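Local coordinates for N5-carboxyaminoimidazole ribonucleotide synthetase (Bacillus anthracis, PDB 3Q2O), which probably catalyses the ATP-dependent carboxylation of aminoimidazole ribonucleotide with bicarbonate to N5-carboxyaminoimidazole ribonucleotide in purine biosynthesis, at residues V199-S204 / L258-F263. Numbering follows the deposited sequence.
Sequences VIVIRS and LAVEMF
Val-199 and Val-201 pair with Val-260 and Leu-258 as antiparallel neighbours, the two strand axes 4.8 Å apart and running at 152° to each other. Each hydrogen-bonded pair closes a ring of two bonds: Val-260 N reaches Val-199 O at 2.8 Å and Val-199 N returns to Val-260 O, while Val-201 N gives Leu-258 O a nearly straight bond (176° at the hydrogen) and Leu-258 N binds Val-201 O. Between them sits the non-hydrogen-bonded pair Ile-200 and Ala-259, whose CA atoms come to 4.5 Å; Ile-200 CA also makes a CA-H...O contact with Leu-258 O. On this face, with CG1 of Ile-200 anti to the carbonyl carbon, the second torsion (chi2 -64°) turns CD1 over to Ala-259 CB at 3.6 Å. On the other face Val-201 and Leu-258 lie side by side, CG2 of the valine meeting CB of the leucine at 3.8 Å. Val-199, Val-201 and Val-260, with Met-262, form an apolar layer against helix 235-251, through Ala-241, Ala-245 and Leu-248. The Ala-259 side chain, about 8 Å from the bound magnesium ion, touches His-280. Such a strand pair, flanked by strands 270-276 and 209-220, backed by a helix and facing the metal site, belongs to the antiparallel sheet of the ATP-grasp fold.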
loop_
_atom_site.group_PDB
_atom_site.type_symbol
_atom_site.label_atom_id
_atom_site.label_comp_id
_atom_site.label_asym_id
_atom_site.label_seq_id
_atom_site.Cartn_x
_atom_site.Cartn_y
_atom_site.Cartn_z
ATOM N N VAL A 199 21.525 -1.049 -1.869
ATOM C CA VAL A 199 20.844 0.176 -2.223
ATOM C C VAL A 199 19.954 -0.131 -3.408
ATOM O O VAL A 199 20.395 -0.764 -4.379
ATOM C CB VAL A 199 21.848 1.290 -2.631
ATOM C CG1 VAL A 199 21.105 2.519 -3.140
ATOM C CG2 VAL A 199 22.771 1.658 -1.471
ATOM N N ILE A 200 18.699 0.305 -3.323
ATOM C CA ILE A 200 17.781 0.227 -4.447
ATOM C C ILE A 200 17.814 1.561 -5.207
ATOM O O ILE A 200 17.584 2.624 -4.616
ATOM C CB ILE A 200 16.315 -0.067 -3.976
ATOM C CG1 ILE A 200 16.232 -1.292 -3.040
ATOM C CG2 ILE A 200 15.367 -0.193 -5.176
ATOM C CD1 ILE A 200 16.631 -2.620 -3.655
ATOM N N VAL A 201 18.115 1.509 -6.506
ATOM C CA VAL A 201 18.079 2.711 -7.345
ATOM C C VAL A 201 16.992 2.601 -8.406
ATOM O O VAL A 201 16.767 1.538 -8.978
ATOM C CB VAL A 201 19.469 3.095 -7.988
ATOM C CG1 VAL A 201 20.428 3.540 -6.927
ATOM C CG2 VAL A 201 20.096 1.933 -8.740
ATOM N N ILE A 202 16.312 3.711 -8.648
ATOM C CA ILE A 202 15.223 3.755 -9.620
ATOM C C ILE A 202 15.580 4.766 -10.699
ATOM O O ILE A 202 16.080 5.861 -10.391
ATOM C CB ILE A 202 13.896 4.228 -8.968
ATOM C CG1 ILE A 202 13.621 3.499 -7.637
ATOM C CG2 ILE A 202 12.709 4.160 -9.998
ATOM C CD1 ILE A 202 13.408 1.976 -7.778
ATOM N N ARG A 203 15.312 4.406 -11.952
ATOM C CA ARG A 203 15.497 5.333 -13.071
ATOM C C ARG A 203 14.354 5.156 -14.062
ATOM O O ARG A 203 14.107 4.057 -14.557
ATOM C CB ARG A 203 16.861 5.137 -13.736
ATOM C CG ARG A 203 17.216 6.228 -14.736
ATOM C CD ARG A 203 18.720 6.182 -15.124
ATOM N NE ARG A 203 19.012 7.137 -16.191
ATOM C CZ ARG A 203 18.848 6.895 -17.489
ATOM N NH1 ARG A 203 18.422 5.705 -17.908
ATOM N NH2 ARG A 203 19.131 7.845 -18.373
ATOM N N SER A 204 13.626 6.237 -14.314
ATOM C CA SER A 204 12.465 6.156 -15.193
ATOM C C SER A 204 12.880 6.146 -16.660
ATOM O O SER A 204 14.042 6.419 -16.995
ATOM C CB SER A 204 11.505 7.315 -14.933
ATOM O OG SER A 204 12.064 8.527 -15.394
ATOM N N LEU A 258 16.924 -1.220 -9.906
ATOM C CA LEU A 258 18.184 -1.951 -9.739
ATOM C C LEU A 258 18.576 -2.064 -8.255
ATOM O O LEU A 258 18.770 -1.050 -7.565
ATOM C CB LEU A 258 19.323 -1.282 -10.542
ATOM C CG LEU A 258 20.702 -1.961 -10.566
ATOM C CD1 LEU A 258 20.664 -3.304 -11.315
ATOM C CD2 LEU A 258 21.774 -1.012 -11.159
ATOM N N ALA A 259 18.693 -3.297 -7.770
ATOM C CA ALA A 259 19.224 -3.525 -6.429
ATOM C C ALA A 259 20.725 -3.743 -6.524
ATOM O O ALA A 259 21.173 -4.614 -7.272
ATOM C CB ALA A 259 18.565 -4.739 -5.801
ATOM N N VAL A 260 21.499 -2.965 -5.775
ATOM C CA VAL A 260 22.957 -3.111 -5.786
ATOM C C VAL A 260 23.400 -3.630 -4.432
ATOM O O VAL A 260 23.350 -2.890 -3.432
ATOM C CB VAL A 260 23.690 -1.766 -6.088
ATOM C CG1 VAL A 260 25.195 -2.015 -6.370
ATOM C CG2 VAL A 260 23.042 -1.053 -7.264
ATOM N N GLU A 261 23.807 -4.898 -4.392
ATOM C CA GLU A 261 24.288 -5.505 -3.154
ATOM C C GLU A 261 25.792 -5.346 -3.073
ATOM O O GLU A 261 26.490 -5.467 -4.083
ATOM C CB GLU A 261 23.905 -6.982 -3.068
ATOM C CG GLU A 261 22.397 -7.215 -3.057
ATOM C CD GLU A 261 22.047 -8.665 -2.793
ATOM O OE1 GLU A 261 21.840 -9.418 -3.767
ATOM O OE2 GLU A 261 21.996 -9.057 -1.609
ATOM N N MET A 262 26.264 -5.080 -1.856
ATOM C CA MET A 262 27.630 -4.622 -1.606
ATOM C C MET A 262 28.173 -5.219 -0.323
ATOM O O MET A 262 27.403 -5.696 0.515
ATOM C CB MET A 262 27.651 -3.091 -1.469
ATOM C CG MET A 262 27.172 -2.331 -2.716
ATOM S SD MET A 262 26.981 -0.585 -2.333
ATOM C CE MET A 262 26.182 0.058 -3.790
ATOM N N PHE A 263 29.501 -5.201 -0.201
ATOM C CA PHE A 263 30.219 -5.489 1.039
ATOM C C PHE A 263 30.830 -4.184 1.547
ATOM O O PHE A 263 31.447 -3.433 0.776
ATOM C CB PHE A 263 31.359 -6.483 0.790
ATOM C CG PHE A 263 30.920 -7.790 0.210
ATOM C CD1 PHE A 263 31.267 -8.134 -1.095
ATOM C CD2 PHE A 263 30.160 -8.688 0.965
ATOM C CE1 PHE A 263 30.854 -9.358 -1.646
ATOM C CE2 PHE A 263 29.738 -9.908 0.423
ATOM C CZ PHE A 263 30.095 -10.246 -0.882
#